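Local coordinates for protein transcription anti-terminator antagonist UpxZ (Bacteroides uniformis ATCC 8492, PDB 4EPZ) that probably antagonises transcription anti-termination and thereby takes part in regulating capsular polysaccharide synthesis, at residues Asp55-Glu58 / Glu59-Cys63; Leu108-Gly111 / Tyr112-Thr115; Ile143-Glu146 / Leu147-Glu151. All blocks are in the same frame, centred on the assembly; numbering follows the deposited sequence.

In the fold
Each of the three contacts joins residues three or four apart within one helix of an all-helical protein. They come in series along the chain: interaction 1 at the start of helix 56-72, interaction 2 in the last turns of helix 102-115, and interaction 3 within helix 138-152. Interactions 2 and 3 have centres about 10 Å apart and touch directly, T109, Y112 and S113 packing on I143, L147, F150 and E151. Interaction 1 lies about 16 Å from interaction 2 and about 22 Å from interaction 3, centre to centre, the latter across the middle of the chain. Helix 102-115 thus joins the other two, meeting helix 56-72 through W110 and helix 138-152 through T109, Y112 and S113.

Interaction 1 of 3, residues Asp55-Glu58 / Glu59-Cys63; sequences DIEE and EGNLC
N61 and E57 run side by side and point the same way, one helical turn apart, and the carbonyl of E57 serves both ends of the asparagine. The amide nitrogen ND2 of N61 bends back to E57 O at 2.9 Å, from above the carbonyl plane, while the backbone N of N61 reaches that oxygen from the opposite face. With chi1 at -83° the amide carbon of N61 stands beside its own backbone N, which folds ND2 back along the helix. The ND2 bond is bent, 137° at the hydrogen. E57 is fully extended, its CG 3.9 Å from N61 ND2, and a water joins the ends of the pair: it donates to E57 OE2 at 2.7 Å and accepts from N61 ND2 at 3.0 Å.

This is the N-terminal turn of helix 56-72, and D55 is its N-cap. OD2 of the D55 carboxylate accepts from E58 N at 2.9 Å on the anti side, occupying an amide of the first turn that has no carbonyl one turn earlier in the helix to bind. Further on, the regular pattern takes over, as when E59 N binds D55 O at 2.8 Å.

E58 and E59 both swing CG opposite their backbone N, but E58 continues straight whereas E59 bends at chi2. E58 OE1 is hydrogen-bonded to S53 OG, while buried E59 forms a salt bridge through OE2 with R90 NE and a weak hydrogen bond through OE1 with S53 N. On another side, L62 lays CB 3.5 Å from E58 O, and its side chain also touches L5 of helix 5-20.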
loop_
_atom_site.group_PDB
_atom_site.type_symbol
_atom_site.label_atom_id
_atom_site.label_comp_id
_atom_site.label_asym_id
_atom_site.label_seq_id
_atom_site.Cartn_x
_atom_site.Cartn_y
_atom_site.Cartn_z
ATOM N N ASP A 55 18.734 -2.995 -2.703
ATOM C CA ASP A 55 18.711 -1.656 -2.140
ATOM C C ASP A 55 17.421 -1.473 -1.345
ATOM O O ASP A 55 16.324 -1.628 -1.901
ATOM C CB ASP A 55 18.850 -0.629 -3.257
ATOM C CG ASP A 55 18.811 0.756 -2.707
ATOM O OD1 ASP A 55 19.814 1.173 -2.076
ATOM O OD2 ASP A 55 17.742 1.403 -2.814
ATOM N N ILE A 56 17.546 -1.138 -0.044
ATOM C CA ILE A 56 16.342 -1.069 0.807
ATOM C C ILE A 56 15.345 -0.008 0.384
ATOM O O ILE A 56 14.148 -0.292 0.455
ATOM C CB ILE A 56 16.588 -0.990 2.328
ATOM C CG1 ILE A 56 17.364 0.295 2.721
ATOM C CG2 ILE A 56 17.237 -2.297 2.817
ATOM C CD1 ILE A 56 17.450 0.565 4.183
ATOM N N GLU A 57 15.783 1.160 -0.084
ATOM C CA GLU A 57 14.815 2.190 -0.528
ATOM C C GLU A 57 14.098 1.727 -1.810
ATOM O O GLU A 57 12.887 1.911 -1.938
ATOM C CB GLU A 57 15.542 3.542 -0.733
ATOM C CG GLU A 57 14.586 4.663 -1.108
ATOM C CD GLU A 57 15.171 6.056 -1.318
ATOM O OE1 GLU A 57 16.301 6.311 -0.857
ATOM O OE2 GLU A 57 14.495 6.878 -1.974
ATOM N N GLU A 58 14.836 1.127 -2.750
ATOM C CA GLU A 58 14.215 0.644 -3.983
ATOM C C GLU A 58 13.241 -0.507 -3.640
ATOM O O GLU A 58 12.093 -0.485 -4.082
ATOM C CB GLU A 58 15.282 0.210 -4.964
ATOM C CG GLU A 58 14.667 -0.194 -6.283
ATOM C CD GLU A 58 15.728 -0.576 -7.280
ATOM O OE1 GLU A 58 16.321 -1.663 -7.113
ATOM O OE2 GLU A 58 16.063 0.272 -8.136
ATOM N N GLU A 59 13.690 -1.458 -2.801
ATOM C CA GLU A 59 12.856 -2.560 -2.329
ATOM C C GLU A 59 11.571 -2.028 -1.627
ATOM O O GLU A 59 10.492 -2.525 -1.930
ATOM C CB GLU A 59 13.676 -3.501 -1.417
ATOM C CG GLU A 59 12.926 -4.734 -0.884
ATOM C CD GLU A 59 12.454 -5.822 -1.845
ATOM O OE1 GLU A 59 12.541 -5.640 -3.084
ATOM O OE2 GLU A 59 12.044 -6.896 -1.343
ATOM N N GLY A 60 11.674 -1.005 -0.766
ATOM C CA GLY A 60 10.499 -0.398 -0.145
ATOM C C GLY A 60 9.511 0.124 -1.181
ATOM O O GLY A 60 8.302 -0.094 -1.069
ATOM N N ASN A 61 10.009 0.855 -2.193
ATOM C CA ASN A 61 9.134 1.431 -3.223
ATOM C C ASN A 61 8.488 0.331 -4.064
ATOM O O ASN A 61 7.313 0.456 -4.421
ATOM C CB ASN A 61 9.930 2.380 -4.112
ATOM C CG ASN A 61 10.021 3.722 -3.448
ATOM O OD1 ASN A 61 9.020 4.434 -3.352
ATOM N ND2 ASN A 61 11.191 4.072 -2.925
ATOM N N LEU A 62 9.269 -0.723 -4.405
ATOM C CA LEU A 62 8.725 -1.865 -5.151
ATOM C C LEU A 62 7.599 -2.537 -4.353
ATOM O O LEU A 62 6.508 -2.792 -4.889
ATOM C CB LEU A 62 9.846 -2.878 -5.416
ATOM C CG LEU A 62 10.759 -2.660 -6.616
ATOM C CD1 LEU A 62 11.893 -3.705 -6.584
ATOM C CD2 LEU A 62 9.973 -2.844 -7.946
ATOM N N CYS A 63 7.863 -2.843 -3.071
ATOM C CA CYS A 63 6.878 -3.495 -2.212
ATOM C C CYS A 63 5.647 -2.652 -2.047
ATOM O O CYS A 63 4.540 -3.183 -2.068
ATOM C CB CYS A 63 7.492 -3.818 -0.866
ATOM S SG CYS A 63 8.648 -5.185 -0.960
HETATM O O HOH W 1 11.819 6.662 -1.637
#

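Interaction 2 of 3, residues Leu108-Gly111 / Tyr112-Thr115; sequences LTWG and YSET
S113 folds its hydroxyl back to the W110 carbonyl, OG donating to W110 O at 2.7 Å from a little out of the carbonyl plane, with CE3 of the indole 3.7 Å from OG. This is the C-terminal end of helix 102-115, where serine and threonine side chains supplement the backbone ladder by bonding to carbonyls three or four residues earlier. For S113 the bond depends on chi1 of 79°, which sets OG between the backbone N and the carbonyl carbon. That position is crowded, but it aims the hydroxyl back down the helix. The hydroxyl adds to a weak backbone bond on the same oxygen, from E114 N to W110 O.

Earlier in the helix the ladder is regular, with Y112 N bonding L108 O at 2.9 Å. Y112 carries its ring opposite the backbone N, and T109 O lies at the ring edge, near its plane. Beyond these residues the tyrosine meets Y116 edge to face, and the indole of W110 lies against L64, L67, M68 and N71 of helix 56-72.

E114 bends at chi2, its CG 3.7 Å from W110 O, and directs its carboxylate elsewhere: OE2 accepts from N71 and pairs with K84, with a calcium ion about 4 Å from the side chain. T115 OG1 likewise turns back, but to the carbonyl four residues earlier, and it also accepts from D117 N just past the helix. G111 O accepts from opposite faces of its carbonyl plane, from T115 OG1 at 2.8 Å and from E114 N at 3.2 Å.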
loop_
_atom_site.group_PDB
_atom_site.type_symbol
_atom_site.label_atom_id
_atom_site.label_comp_id
_atom_site.label_asym_id
_atom_site.label_seq_id
_atom_site.Cartn_x
_atom_site.Cartn_y
_atom_site.Cartn_z
ATOM N N LEU A 108 3.985 0.908 6.579
ATOM C CA LEU A 108 3.412 0.498 7.878
ATOM C C LEU A 108 1.899 0.455 7.798
ATOM O O LEU A 108 1.306 -0.498 8.312
ATOM C CB LEU A 108 3.813 1.444 9.013
ATOM C CG LEU A 108 5.287 1.452 9.449
ATOM C CD1 LEU A 108 5.593 2.763 10.180
ATOM C CD2 LEU A 108 5.583 0.227 10.369
ATOM N N THR A 109 1.269 1.442 7.108
ATOM C CA THR A 109 -0.186 1.524 7.050
ATOM C C THR A 109 -0.741 0.392 6.181
ATOM O O THR A 109 -1.672 -0.310 6.587
ATOM C CB THR A 109 -0.598 2.921 6.566
ATOM O OG1 THR A 109 -0.070 3.854 7.493
ATOM C CG2 THR A 109 -2.108 3.056 6.473
ATOM N N TRP A 110 -0.216 0.242 4.962
ATOM C CA TRP A 110 -0.656 -0.844 4.076
ATOM C C TRP A 110 -0.353 -2.218 4.671
ATOM O O TRP A 110 -1.180 -3.129 4.552
ATOM C CB TRP A 110 -0.019 -0.703 2.697
ATOM C CG TRP A 110 -0.767 0.298 1.887
ATOM C CD1 TRP A 110 -0.447 1.609 1.712
ATOM C CD2 TRP A 110 -2.087 0.129 1.348
ATOM N NE1 TRP A 110 -1.434 2.244 0.983
ATOM C CE2 TRP A 110 -2.462 1.360 0.762
ATOM C CE3 TRP A 110 -2.952 -0.976 1.218
ATOM C CZ2 TRP A 110 -3.680 1.532 0.089
ATOM C CZ3 TRP A 110 -4.158 -0.801 0.548
ATOM C CH2 TRP A 110 -4.525 0.444 0.025
ATOM N N GLY A 111 0.802 -2.370 5.311
ATOM C CA GLY A 111 1.157 -3.640 5.955
ATOM C C GLY A 111 0.201 -3.957 7.095
ATOM O O GLY A 111 -0.310 -5.088 7.198
ATOM N N TYR A 112 -0.160 -2.940 7.887
ATOM C CA TYR A 112 -1.169 -3.137 8.956
ATOM C C TYR A 112 -2.523 -3.551 8.348
ATOM O O TYR A 112 -3.220 -4.418 8.899
ATOM C CB TYR A 112 -1.326 -1.823 9.765
ATOM C CG TYR A 112 -2.507 -1.830 10.713
ATOM C CD1 TYR A 112 -2.454 -2.532 11.916
ATOM C CD2 TYR A 112 -3.669 -1.125 10.411
ATOM C CE1 TYR A 112 -3.546 -2.540 12.790
ATOM C CE2 TYR A 112 -4.776 -1.162 11.256
ATOM C CZ TYR A 112 -4.694 -1.844 12.457
ATOM O OH TYR A 112 -5.761 -1.824 13.317
ATOM N N SER A 113 -2.927 -2.931 7.221
ATOM C CA SER A 113 -4.238 -3.266 6.651
ATOM C C SER A 113 -4.369 -4.737 6.263
ATOM O O SER A 113 -5.484 -5.276 6.227
ATOM C CB SER A 113 -4.496 -2.429 5.414
ATOM O OG SER A 113 -3.815 -2.919 4.267
ATOM N N GLU A 114 -3.242 -5.368 5.936
ATOM C CA GLU A 114 -3.205 -6.769 5.495
ATOM C C GLU A 114 -3.056 -7.753 6.634
ATOM O O GLU A 114 -3.412 -8.920 6.471
ATOM C CB GLU A 114 -2.032 -6.999 4.546
ATOM C CG GLU A 114 -2.236 -6.357 3.182
ATOM C CD GLU A 114 -3.252 -7.023 2.273
ATOM O OE1 GLU A 114 -3.577 -8.213 2.492
ATOM O OE2 GLU A 114 -3.757 -6.335 1.360
ATOM N N THR A 115 -2.523 -7.314 7.763
ATOM C CA THR A 115 -2.183 -8.201 8.875
ATOM C C THR A 115 -2.928 -7.952 10.160
ATOM O O THR A 115 -3.038 -8.887 10.989
ATOM C CB THR A 115 -0.678 -8.012 9.203
ATOM O OG1 THR A 115 -0.435 -6.634 9.572
ATOM C CG2 THR A 115 0.245 -8.383 8.016
#

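Interaction 3 of 3, residues Ile143-Glu146 / Leu147-Glu151; sequences IIEE and LRNFE
F150 turns its ring back toward the preceding turn, bringing CD2 within 3.3 Å of E146 O, the same oxygen that accepts from F150 N at 3.0 Å. The setting is an amphipathic helix, 138-152, whose inner side is closely packed and whose outer side is hydrated. On the inner side L147 sets CB 3.5 Å from I143 O, and its branches lie on A124, H125 and I128 of helix 118-129. I143 meets M105 and T109. F150 meets W110 edge to face and touches S113. Chi1 of -72° puts the phenyl ring beside its own backbone N, lying back along the helix. Replacing F150 by an alanine removes the ring, so that W110 would probably lose its edge-to-face partner and a gap open beside S113. E146, its chain extended, is hydrogen-bonded through OE2 to the hydroxyl of Y21.

The outer side is looser, and E145 and N149 were each modelled in two conformers, so its details hold for one of them. R148 and E145 cross at a slant with guanidinium and carboxylate planes nearly parallel, 13° apart, yet their charged ends do not meet: E145 OE2 and R148 NH2 stay 5.0 Å apart. What touches instead is the aliphatic stem, E145 CG lying 3.7 Å from R148 NH2, while E145 O sits over one face of the guanidinium. One turn on, N149 runs alongside E145, their end groups steeply turned at 75°. In the conformers described, a water tentatively links them, donating to E145 OE2 at 2.6 Å and accepting from N149 ND2 at 2.7 Å.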
loop_
_atom_site.group_PDB
_atom_site.type_symbol
_atom_site.label_atom_id
_atom_site.label_comp_id
_atom_site.label_asym_id
_atom_site.label_seq_id
_atom_site.Cartn_x
_atom_site.Cartn_y
_atom_site.Cartn_z
ATOM N N ILE A 143 -2.714 9.685 4.452
ATOM C CA ILE A 143 -2.286 8.392 5.014
ATOM C C ILE A 143 -2.851 8.265 6.446
ATOM O O ILE A 143 -3.217 7.159 6.842
ATOM C CB ILE A 143 -0.760 8.164 4.936
ATOM C CG1 ILE A 143 -0.402 6.655 5.151
ATOM C CG2 ILE A 143 0.017 9.099 5.889
ATOM C CD1 ILE A 143 -1.053 5.727 3.998
ATOM N N ILE A 144 -2.949 9.384 7.192
ATOM C CA ILE A 144 -3.577 9.343 8.528
ATOM C C ILE A 144 -5.061 8.850 8.403
ATOM O O ILE A 144 -5.508 7.984 9.182
ATOM C CB ILE A 144 -3.500 10.738 9.189
ATOM C CG1 ILE A 144 -2.059 11.050 9.630
ATOM C CG2 ILE A 144 -4.470 10.828 10.400
ATOM C CD1 ILE A 144 -1.908 12.556 9.943
ATOM N N GLU A 145 -5.774 9.378 7.400
ATOM C CA GLU A 145 -7.158 9.024 7.122
ATOM C C GLU A 145 -7.237 7.539 6.750
ATOM O O GLU A 145 -8.098 6.809 7.259
ATOM C CB GLU A 145 -7.715 9.928 6.006
ATOM C CG GLU A 145 -9.204 9.776 5.737
ATOM C CD GLU A 145 -9.726 10.590 4.562
ATOM O OE1 GLU A 145 -9.106 11.624 4.218
ATOM O OE2 GLU A 145 -10.753 10.182 3.973
ATOM N N GLU A 146 -6.327 7.076 5.884
ATOM C CA GLU A 146 -6.304 5.666 5.443
ATOM C C GLU A 146 -6.088 4.718 6.629
ATOM O O GLU A 146 -6.827 3.730 6.786
ATOM C CB GLU A 146 -5.236 5.454 4.364
ATOM C CG GLU A 146 -5.686 6.048 3.029
ATOM C CD GLU A 146 -4.617 6.214 1.960
ATOM O OE1 GLU A 146 -3.587 5.511 2.039
ATOM O OE2 GLU A 146 -4.827 7.013 1.022
ATOM N N LEU A 147 -5.107 5.043 7.482
ATOM C CA LEU A 147 -4.821 4.260 8.687
ATOM C C LEU A 147 -6.044 4.213 9.599
ATOM O O LEU A 147 -6.425 3.117 10.039
ATOM C CB LEU A 147 -3.640 4.836 9.456
ATOM C CG LEU A 147 -3.290 4.109 10.777
ATOM C CD1 LEU A 147 -2.984 2.605 10.546
ATOM C CD2 LEU A 147 -2.149 4.832 11.502
ATOM N N ARG A 148 -6.674 5.370 9.858
ATOM C CA ARG A 148 -7.850 5.392 10.713
ATOM C C ARG A 148 -8.975 4.510 10.138
ATOM O O ARG A 148 -9.608 3.770 10.899
ATOM C CB ARG A 148 -8.349 6.816 10.930
ATOM C CG ARG A 148 -9.427 6.890 12.035
ATOM C CD ARG A 148 -10.104 8.225 12.122
ATOM N NE ARG A 148 -10.794 8.592 10.881
ATOM C CZ ARG A 148 -10.346 9.502 10.022
ATOM N NH1 ARG A 148 -9.207 10.147 10.257
ATOM N NH2 ARG A 148 -11.024 9.766 8.913
ATOM N N ASN A 149 -9.192 4.552 8.799
ATOM C CA ASN A 149 -10.233 3.747 8.165
ATOM C C ASN A 149 -9.920 2.244 8.313
ATOM O O ASN A 149 -10.832 1.466 8.587
ATOM C CB ASN A 149 -10.409 4.145 6.716
ATOM C CG ASN A 149 -11.195 5.442 6.554
ATOM O OD1 ASN A 149 -12.122 5.743 7.316
ATOM N ND2 ASN A 149 -10.877 6.223 5.535
ATOM N N PHE A 150 -8.633 1.844 8.171
ATOM C CA PHE A 150 -8.279 0.423 8.355
ATOM C C PHE A 150 -8.546 -0.007 9.814
ATOM O O PHE A 150 -9.074 -1.097 10.053
ATOM C CB PHE A 150 -6.805 0.182 7.981
ATOM C CG PHE A 150 -6.531 0.261 6.491
ATOM C CD1 PHE A 150 -7.347 -0.406 5.579
ATOM C CD2 PHE A 150 -5.388 0.905 6.010
ATOM C CE1 PHE A 150 -7.085 -0.344 4.204
ATOM C CE2 PHE A 150 -5.118 0.945 4.638
ATOM C CZ PHE A 150 -5.966 0.318 3.750
ATOM N N GLU A 151 -8.215 0.862 10.775
ATOM C CA GLU A 151 -8.413 0.544 12.189
ATOM C C GLU A 151 -9.903 0.375 12.496
ATOM O O GLU A 151 -10.294 -0.604 13.145
ATOM C CB GLU A 151 -7.814 1.635 13.082
ATOM C CG GLU A 151 -6.294 1.660 13.099
ATOM C CD GLU A 151 -5.711 2.838 13.851
ATOM O OE1 GLU A 151 -6.451 3.807 14.136
ATOM O OE2 GLU A 151 -4.513 2.777 14.184
HETATM O O HOH W 2 -12.288 8.527 5.333
#